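Local atomic coordinates of putative L-alanine-DL-glutamate epimerase (Burkholderia xenovorans, PDB entry 3GO2), a protein that probably acts as a racemase or epimerase of the mandelate racemase/muconate lactonizing enzyme family and binds magnesium in its barrel domain. Residues 164-177 with 193-205. Sequence-based numbering, arbitrary orientation.
Sequences TNIFIHDDGPLHAW and RKVLRNLRAHLEA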
ATOM      1  N   THR A 164       6.612  22.374 -29.421  1.00 14.82           N
ATOM      2  CA  THR A 164       5.885  21.901 -30.593  1.00 14.70           C
ATOM      3  C   THR A 164       4.905  20.783 -30.214  1.00 15.27           C
ATOM      4  O   THR A 164       4.840  20.358 -29.058  1.00 15.63           O
ATOM      5  CB  THR A 164       6.851  21.416 -31.719  1.00 15.50           C
ATOM      6  OG1 THR A 164       6.114  21.278 -32.937  1.00 15.35           O
ATOM      7  CG2 THR A 164       7.585  20.101 -31.337  1.00 15.71           C
ATOM      8  N   ASN A 165       4.169  20.313 -31.209  1.00 14.12           N
ATOM      9  CA  ASN A 165       3.165  19.249 -31.050  1.00 15.44           C
ATOM     10  C   ASN A 165       3.505  18.126 -32.049  1.00 15.99           C
ATOM     11  O   ASN A 165       4.677  17.968 -32.425  1.00 16.15           O
ATOM     12  CB  ASN A 165       1.775  19.815 -31.263  1.00 14.68           C
ATOM     13  CG  ASN A 165       1.410  20.893 -30.249  1.00 14.87           C
ATOM     14  OD1 ASN A 165       0.694  20.626 -29.250  1.00 19.58           O
ATOM     15  ND2 ASN A 165       1.885  22.099 -30.479  1.00 13.07           N
ATOM     16  N   ILE A 166       2.523  17.334 -32.448  1.00 16.22           N
ATOM     17  CA  ILE A 166       2.762  16.173 -33.313  1.00 15.75           C
ATOM     18  C   ILE A 166       2.323  16.489 -34.747  1.00 16.15           C
ATOM     19  O   ILE A 166       1.156  16.855 -34.982  1.00 15.37           O
ATOM     20  CB  ILE A 166       2.005  14.911 -32.841  1.00 15.98           C
ATOM     21  CG1 ILE A 166       2.162  14.697 -31.330  1.00 17.33           C
ATOM     22  CG2 ILE A 166       2.492  13.654 -33.638  1.00 16.76           C
ATOM     23  CD1 ILE A 166       1.257  13.597 -30.768  1.00 16.32           C
ATOM     24  N   PHE A 167       3.261  16.305 -35.687  1.00 16.30           N
ATOM     25  CA  PHE A 167       3.033  16.612 -37.088  1.00 17.42           C
ATOM     26  C   PHE A 167       3.453  15.496 -38.013  1.00 18.04           C
ATOM     27  O   PHE A 167       4.504  14.876 -37.825  1.00 18.42           O
ATOM     28  CB  PHE A 167       3.745  17.909 -37.489  1.00 17.91           C
ATOM     29  CG  PHE A 167       3.129  19.100 -36.879  1.00 16.87           C
ATOM     30  CD1 PHE A 167       1.980  19.645 -37.432  1.00 18.81           C
ATOM     31  CD2 PHE A 167       3.616  19.625 -35.694  1.00 19.34           C
ATOM     32  CE1 PHE A 167       1.377  20.712 -36.822  1.00 19.13           C
ATOM     33  CE2 PHE A 167       2.988  20.700 -35.100  1.00 18.41           C
ATOM     34  CZ  PHE A 167       1.879  21.223 -35.679  1.00 16.05           C
ATOM     35  N   ILE A 168       2.595  15.289 -39.017  1.00 18.48           N
ATOM     36  CA  ILE A 168       2.804  14.311 -40.069  1.00 19.01           C
ATOM     37  C   ILE A 168       3.250  15.038 -41.342  1.00 19.12           C
ATOM     38  O   ILE A 168       2.485  15.840 -41.924  1.00 18.86           O
ATOM     39  CB  ILE A 168       1.517  13.543 -40.381  1.00 19.21           C
ATOM     40  CG1 ILE A 168       0.895  12.965 -39.099  1.00 18.19           C
ATOM     41  CG2 ILE A 168       1.804  12.456 -41.485  1.00 19.41           C
ATOM     42  CD1 ILE A 168       1.817  12.064 -38.284  1.00 20.90           C
ATOM     43  N   HIS A 169       4.466  14.722 -41.759  1.00 20.14           N
ATOM     44  CA  HIS A 169       5.166  15.397 -42.867  1.00 21.22           C
ATOM     45  C   HIS A 169       5.204  14.572 -44.153  1.00 22.74           C
ATOM     46  O   HIS A 169       5.297  15.140 -45.244  1.00 22.90           O
ATOM     47  CB  HIS A 169       6.616  15.710 -42.468  1.00 21.12           C
ATOM     48  CG  HIS A 169       6.761  16.874 -41.533  1.00 20.31           C
ATOM     49  ND1 HIS A 169       6.918  18.169 -41.975  1.00 19.51           N
ATOM     50  CD2 HIS A 169       6.771  16.933 -40.181  1.00 20.15           C
ATOM     51  CE1 HIS A 169       7.023  18.977 -40.928  1.00 21.72           C
ATOM     52  NE2 HIS A 169       6.936  18.249 -39.827  1.00 18.69           N
ATOM     53  N   ASP A 170       5.116  13.256 -44.046  1.00 24.31           N
ATOM     54  CA  ASP A 170       5.410  12.385 -45.196  1.00 26.64           C
ATOM     55  C   ASP A 170       4.188  11.673 -45.769  1.00 28.08           C
ATOM     56  O   ASP A 170       4.331  10.643 -46.453  1.00 29.57           O
ATOM     57  CB  ASP A 170       6.517  11.382 -44.844  1.00 26.48           C
ATOM     58  CG  ASP A 170       6.065  10.311 -43.864  1.00 27.59           C
ATOM     59  OD1 ASP A 170       4.885  10.325 -43.429  1.00 27.33           O
ATOM     60  OD2 ASP A 170       6.921   9.461 -43.540  1.00 31.80           O
ATOM     61  N   ASP A 171       3.002  12.222 -45.519  1.00 29.15           N
ATOM     62  CA  ASP A 171       1.772  11.665 -46.045  1.00 30.70           C
ATOM     63  C   ASP A 171       0.885  12.796 -46.523  1.00 30.40           C
ATOM     64  O   ASP A 171      -0.158  13.093 -45.945  1.00 30.63           O
ATOM     65  CB  ASP A 171       1.057  10.813 -44.996  1.00 31.52           C
ATOM     66  CG  ASP A 171      -0.189  10.150 -45.547  1.00 34.70           C
ATOM     67  OD1 ASP A 171      -0.138   9.694 -46.707  1.00 39.14           O
ATOM     68  OD2 ASP A 171      -1.215  10.119 -44.838  1.00 37.88           O
ATOM     69  N   GLY A 172       1.322  13.452 -47.592  1.00 30.02           N
ATOM     70  CA  GLY A 172       0.578  14.555 -48.164  1.00 29.92           C
ATOM     71  C   GLY A 172       0.997  15.877 -47.536  1.00 29.55           C
ATOM     72  O   GLY A 172       2.081  15.959 -46.946  1.00 29.22           O
ATOM     73  N   PRO A 173       0.141  16.912 -47.662  1.00 28.84           N
ATOM     74  CA  PRO A 173       0.418  18.218 -47.088  1.00 27.85           C
ATOM     75  C   PRO A 173       0.613  18.076 -45.596  1.00 26.39           C
ATOM     76  O   PRO A 173      -0.127  17.335 -44.951  1.00 25.78           O
ATOM     77  CB  PRO A 173      -0.855  19.009 -47.361  1.00 28.23           C
ATOM     78  CG  PRO A 173      -1.469  18.337 -48.550  1.00 28.94           C
ATOM     79  CD  PRO A 173      -1.160  16.892 -48.359  1.00 29.47           C
ATOM     80  N   LEU A 174       1.592  18.792 -45.069  1.00 24.89           N
ATOM     81  CA  LEU A 174       1.853  18.810 -43.635  1.00 23.95           C
ATOM     82  C   LEU A 174       0.592  19.052 -42.817  1.00 23.24           C
ATOM     83  O   LEU A 174      -0.162  19.997 -43.057  1.00 23.56           O
ATOM     84  CB  LEU A 174       2.881  19.893 -43.329  1.00 22.92           C
ATOM     85  CG  LEU A 174       3.246  20.200 -41.875  1.00 22.15           C
ATOM     86  CD1 LEU A 174       3.769  18.942 -41.178  1.00 20.29           C
ATOM     87  CD2 LEU A 174       4.286  21.267 -41.886  1.00 20.40           C
ATOM     88  N   HIS A 175       0.380  18.216 -41.806  1.00 22.24           N
ATOM     89  CA  HIS A 175      -0.832  18.330 -41.001  1.00 21.38           C
ATOM     90  C   HIS A 175      -0.596  17.784 -39.598  1.00 20.56           C
ATOM     91  O   HIS A 175       0.297  16.972 -39.378  1.00 19.71           O
ATOM     92  CB  HIS A 175      -1.991  17.581 -41.661  1.00 21.41           C
ATOM     93  CG  HIS A 175      -1.697  16.147 -41.973  1.00 23.07           C
ATOM     94  ND1 HIS A 175      -2.176  15.098 -41.214  1.00 26.33           N
ATOM     95  CD2 HIS A 175      -0.999  15.587 -42.986  1.00 22.57           C
ATOM     96  CE1 HIS A 175      -1.765  13.957 -41.741  1.00 24.54           C
ATOM     97  NE2 HIS A 175      -1.037  14.228 -42.808  1.00 28.07           N
ATOM     98  N   ALA A 176      -1.388  18.293 -38.668  1.00 20.60           N
ATOM     99  CA  ALA A 176      -1.254  17.946 -37.260  1.00 19.47           C
ATOM    100  C   ALA A 176      -1.880  16.602 -37.031  1.00 18.58           C
ATOM    101  O   ALA A 176      -2.777  16.187 -37.759  1.00 19.40           O
ATOM    102  CB  ALA A 176      -1.908  18.990 -36.374  1.00 20.31           C
ATOM    103  N   TRP A 177      -1.391  15.933 -36.008  1.00 17.89           N
ATOM    104  CA  TRP A 177      -1.883  14.644 -35.563  1.00 16.81           C
ATOM    105  C   TRP A 177      -2.459  14.881 -34.177  1.00 16.50           C
ATOM    106  O   TRP A 177      -1.704  15.011 -33.200  1.00 15.97           O
ATOM    107  CB  TRP A 177      -0.750  13.611 -35.524  1.00 17.37           C
ATOM    108  CG  TRP A 177      -1.201  12.210 -35.092  1.00 17.28           C
ATOM    109  CD1 TRP A 177      -0.952  11.583 -33.876  1.00 17.93           C
ATOM    110  CD2 TRP A 177      -1.973  11.296 -35.858  1.00 20.46           C
ATOM    111  NE1 TRP A 177      -1.528  10.349 -33.876  1.00 22.67           N
ATOM    112  CE2 TRP A 177      -2.162  10.140 -35.066  1.00 20.77           C
ATOM    113  CE3 TRP A 177      -2.558  11.350 -37.119  1.00 23.86           C
ATOM    114  CZ2 TRP A 177      -2.893   9.041 -35.506  1.00 23.68           C
ATOM    115  CZ3 TRP A 177      -3.282  10.248 -37.567  1.00 26.23           C
ATOM    116  CH2 TRP A 177      -3.443   9.108 -36.754  1.00 26.14           C
ATOM    117  N   ARG A 193       4.309   3.283 -36.622  1.00 18.94           N
ATOM    118  CA  ARG A 193       5.562   3.711 -37.161  1.00 20.03           C
ATOM    119  C   ARG A 193       5.451   5.054 -37.826  1.00 19.11           C
ATOM    120  O   ARG A 193       6.408   5.825 -37.770  1.00 19.10           O
ATOM    121  CB  ARG A 193       6.107   2.716 -38.181  1.00 20.68           C
ATOM    122  CG  ARG A 193       6.748   1.536 -37.600  1.00 25.80           C
ATOM    123  CD  ARG A 193       7.355   0.738 -38.752  1.00 29.94           C
ATOM    124  NE  ARG A 193       7.648  -0.669 -38.498  1.00 34.24           N
ATOM    125  CZ  ARG A 193       7.999  -1.221 -37.344  1.00 34.98           C
ATOM    126  NH1 ARG A 193       8.070  -0.519 -36.203  1.00 37.16           N
ATOM    127  NH2 ARG A 193       8.258  -2.534 -37.331  1.00 35.82           N
ATOM    128  N   LYS A 194       4.317   5.339 -38.442  1.00 19.30           N
ATOM    129  CA  LYS A 194       4.132   6.621 -39.117  1.00 20.84           C
ATOM    130  C   LYS A 194       4.234   7.784 -38.137  1.00 19.88           C
ATOM    131  O   LYS A 194       4.912   8.784 -38.400  1.00 19.98           O
ATOM    132  CB  LYS A 194       2.787   6.662 -39.850  1.00 21.95           C
ATOM    133  CG  LYS A 194       2.587   7.921 -40.685  1.00 26.59           C
ATOM    134  CD  LYS A 194       1.332   7.852 -41.536  1.00 30.65           C
ATOM    135  CE  LYS A 194       0.173   8.618 -40.897  1.00 34.36           C
ATOM    136  NZ  LYS A 194      -0.930   8.871 -41.871  1.00 36.30           N
ATOM    137  N   VAL A 195       3.554   7.660 -37.003  1.00 18.74           N
ATOM    138  CA  VAL A 195       3.606   8.707 -35.984  1.00 18.28           C
ATOM    139  C   VAL A 195       5.038   8.865 -35.490  1.00 17.40           C
ATOM    140  O   VAL A 195       5.579   9.984 -35.378  1.00 16.50           O
ATOM    141  CB  VAL A 195       2.632   8.401 -34.818  1.00 18.23           C
ATOM    142  CG1 VAL A 195       2.859   9.378 -33.656  1.00 19.17           C
ATOM    143  CG2 VAL A 195       1.180   8.465 -35.315  1.00 20.21           C
ATOM    144  N   LEU A 196       5.685   7.739 -35.207  1.00 16.12           N
ATOM    145  CA  LEU A 196       7.002   7.793 -34.614  1.00 16.19           C
ATOM    146  C   LEU A 196       8.034   8.416 -35.568  1.00 16.54           C
ATOM    147  O   LEU A 196       8.799   9.286 -35.167  1.00 16.00           O
ATOM    148  CB  LEU A 196       7.444   6.413 -34.142  1.00 16.05           C
ATOM    149  CG  LEU A 196       6.605   5.782 -33.025  1.00 16.15           C
ATOM    150  CD1 LEU A 196       7.048   4.348 -32.826  1.00 17.94           C
ATOM    151  CD2 LEU A 196       6.745   6.576 -31.735  1.00 15.24           C
ATOM    152  N   ARG A 197       8.056   7.981 -36.828  1.00 17.72           N
ATOM    153  CA  ARG A 197       9.063   8.527 -37.748  1.00 18.35           C
ATOM    154  C   ARG A 197       8.822  10.009 -38.077  1.00 18.10           C
ATOM    155  O   ARG A 197       9.776  10.763 -38.292  1.00 18.78           O
ATOM    156  CB  ARG A 197       9.125   7.710 -39.034  1.00 19.42           C
ATOM    157  CG  ARG A 197       7.984   7.833 -39.920  1.00 23.00           C
ATOM    158  CD  ARG A 197       8.216   7.044 -41.217  1.00 29.70           C
ATOM    159  NE  ARG A 197       7.056   7.217 -42.065  1.00 30.47           N
ATOM    160  CZ  ARG A 197       6.109   6.316 -42.290  1.00 32.71           C
ATOM    161  NH1 ARG A 197       6.179   5.086 -41.791  1.00 32.80           N
ATOM    162  NH2 ARG A 197       5.094   6.647 -43.071  1.00 35.96           N
ATOM    163  N   ASN A 198       7.567  10.434 -38.076  1.00 17.65           N
ATOM    164  CA  ASN A 198       7.252  11.842 -38.320  1.00 18.37           C
ATOM    165  C   ASN A 198       7.600  12.729 -37.123  1.00 18.29           C
ATOM    166  O   ASN A 198       8.139  13.812 -37.300  1.00 17.46           O
ATOM    167  CB  ASN A 198       5.805  11.990 -38.745  1.00 18.76           C
ATOM    168  CG  ASN A 198       5.637  11.695 -40.200  1.00 21.31           C
ATOM    169  OD1 ASN A 198       6.027  12.519 -41.051  1.00 21.34           O
ATOM    170  ND2 ASN A 198       5.147  10.483 -40.516  1.00 20.02           N
ATOM    171  N   LEU A 199       7.326  12.249 -35.905  1.00 18.46           N
ATOM    172  CA  LEU A 199       7.835  12.917 -34.696  1.00 18.61           C
ATOM    173  C   LEU A 199       9.332  13.105 -34.755  1.00 18.77           C
ATOM    174  O   LEU A 199       9.847  14.186 -34.477  1.00 18.09           O
ATOM    175  CB  LEU A 199       7.535  12.116 -33.420  1.00 19.14           C
ATOM    176  CG  LEU A 199       6.245  12.419 -32.716  1.00 21.24           C
ATOM    177  CD1 LEU A 199       5.941  11.332 -31.661  1.00 21.78           C
ATOM    178  CD2 LEU A 199       6.311  13.860 -32.130  1.00 22.29           C
ATOM    179  N   ARG A 200      10.049  12.035 -35.071  1.00 18.59           N
ATOM    180  CA  ARG A 200      11.496  12.123 -35.169  1.00 19.66           C
ATOM    181  C   ARG A 200      11.948  13.147 -36.247  1.00 18.98           C
ATOM    182  O   ARG A 200      12.811  14.000 -35.975  1.00 17.33           O
ATOM    183  CB  ARG A 200      12.102  10.759 -35.481  1.00 19.86           C
ATOM    184  CG  ARG A 200      13.584  10.870 -35.746  1.00 23.74           C
ATOM    185  CD  ARG A 200      14.227   9.548 -36.065  1.00 28.61           C
ATOM    186  NE  ARG A 200      14.367   8.675 -34.904  1.00 32.35           N
ATOM    187  CZ  ARG A 200      15.051   8.944 -33.794  1.00 34.95           C
ATOM    188  NH1 ARG A 200      15.691  10.099 -33.611  1.00 38.23           N
ATOM    189  NH2 ARG A 200      15.097   8.024 -32.839  1.00 38.01           N
ATOM    190  N   ALA A 201      11.387  13.042 -37.449  1.00 18.79           N
ATOM    191  CA  ALA A 201      11.787  13.944 -38.549  1.00 18.92           C
ATOM    192  C   ALA A 201      11.554  15.411 -38.163  1.00 18.58           C
ATOM    193  O   ALA A 201      12.428  16.266 -38.374  1.00 18.34           O
ATOM    194  CB  ALA A 201      11.042  13.591 -39.851  1.00 19.23           C
ATOM    195  N   HIS A 202      10.361  15.687 -37.615  1.00 17.59           N
ATOM    196  CA  HIS A 202       9.994  17.035 -37.163  1.00 17.47           C
ATOM    197  C   HIS A 202      10.922  17.596 -36.102  1.00 17.15           C
ATOM    198  O   HIS A 202      11.426  18.720 -36.218  1.00 16.11           O
ATOM    199  CB  HIS A 202       8.550  17.020 -36.661  1.00 17.36           C
ATOM    200  CG  HIS A 202       8.039  18.354 -36.226  1.00 16.37           C
ATOM    201  ND1 HIS A 202       7.303  19.179 -37.053  1.00 16.73           N
ATOM    202  CD2 HIS A 202       8.103  18.982 -35.024  1.00 17.19           C
ATOM    203  CE1 HIS A 202       6.981  20.280 -36.387  1.00 16.35           C
ATOM    204  NE2 HIS A 202       7.458  20.186 -35.159  1.00 16.71           N
ATOM    205  N   LEU A 203      11.141  16.816 -35.049  1.00 16.75           N
ATOM    206  CA  LEU A 203      11.987  17.232 -33.975  1.00 16.77           C
ATOM    207  C   LEU A 203      13.458  17.397 -34.410  1.00 17.63           C
ATOM    208  O   LEU A 203      14.139  18.297 -33.931  1.00 17.92           O
ATOM    209  CB  LEU A 203      11.875  16.239 -32.806  1.00 16.44           C
ATOM    210  CG  LEU A 203      10.562  16.327 -32.047  1.00 16.20           C
ATOM    211  CD1 LEU A 203      10.450  15.104 -31.098  1.00 14.64           C
ATOM    212  CD2 LEU A 203      10.509  17.614 -31.247  1.00 14.97           C
ATOM    213  N   GLU A 204      13.936  16.541 -35.305  1.00 18.10           N
ATOM    214  CA  GLU A 204      15.322  16.677 -35.826  1.00 19.32           C
ATOM    215  C   GLU A 204      15.512  17.989 -36.590  1.00 18.57           C
ATOM    216  O   GLU A 204      16.546  18.661 -36.419  1.00 19.08           O
ATOM    217  CB  GLU A 204      15.726  15.461 -36.654  1.00 19.68           C
ATOM    218  CG  GLU A 204      16.046  14.263 -35.753  1.00 22.45           C
ATOM    219  CD  GLU A 204      16.329  12.981 -36.498  1.00 26.94           C
ATOM    220  OE1 GLU A 204      16.048  12.929 -37.711  1.00 28.90           O
ATOM    221  OE2 GLU A 204      16.845  12.031 -35.857  1.00 27.66           O
ATOM    222  N   ALA A 205      14.508  18.365 -37.375  1.00 18.69           N
ATOM    223  CA  ALA A 205      14.507  19.651 -38.084  1.00 19.13           C
ATOM    224  C   ALA A 205      14.475  20.812 -37.117  1.00 19.20           C
ATOM    225  O   ALA A 205      15.214  21.808 -37.263  1.00 18.98           O
ATOM    226  CB  ALA A 205      13.354  19.738 -39.082  1.00 18.95           C
TER
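His202 and Asn198, one turn apart on helix 193-210, meet the end of strand 161-168 and the loop after it, and illustrate how polar side chains can tie a barrel helix to its strand. The setting is the TIM-barrel-like domain of the enolase superfamily, where this strand leads through a hairpin with 175-176 and a long loop into the helix. The His202 side chain extends away from its own backbone N (chi1 -178°), which carries the ring across to the strand: NE2 lies 2.8 Å from Thr164 OG1, and ND1 lies 2.9 Å from His169 NE2. The two imidazoles meet at their edges, whereas the Phe167 ring is nearly parallel to His202 yet offset so far that they hardly overlap; helix 144-156 packs on both imidazoles. Bonded at both nitrogens, the buried His202 ring is fixed in rotation and its polar atoms are satisfied.

Asn198 binds the loop with both ends of its amide. OD1 accepts from His169 N at 2.8 Å, the donor standing above the Asn198 carbonyl plane, while ND2 gives one hydrogen to Asp170 OD1 and the other to Lys194 O within the helix. Carboxylate and amide planes are almost perpendicular (88°). On the apolar flank, Val195 CG2 sits over one face of the Trp177 indole, a CH-pi contact, and Ile166 packs on Leu199. Next to Ile166, Asn165 sets out away from the helix; its ND2 hydrogen-bonds Thr128 OG1, and its side chain touches the magnesium ligand Asp219. Among the exposed residues, a nearly straight hydrogen bond (170°, 2.7 Å) within a salt bridge runs from Arg197 NE to the syn lone pair of Asp170 OD2.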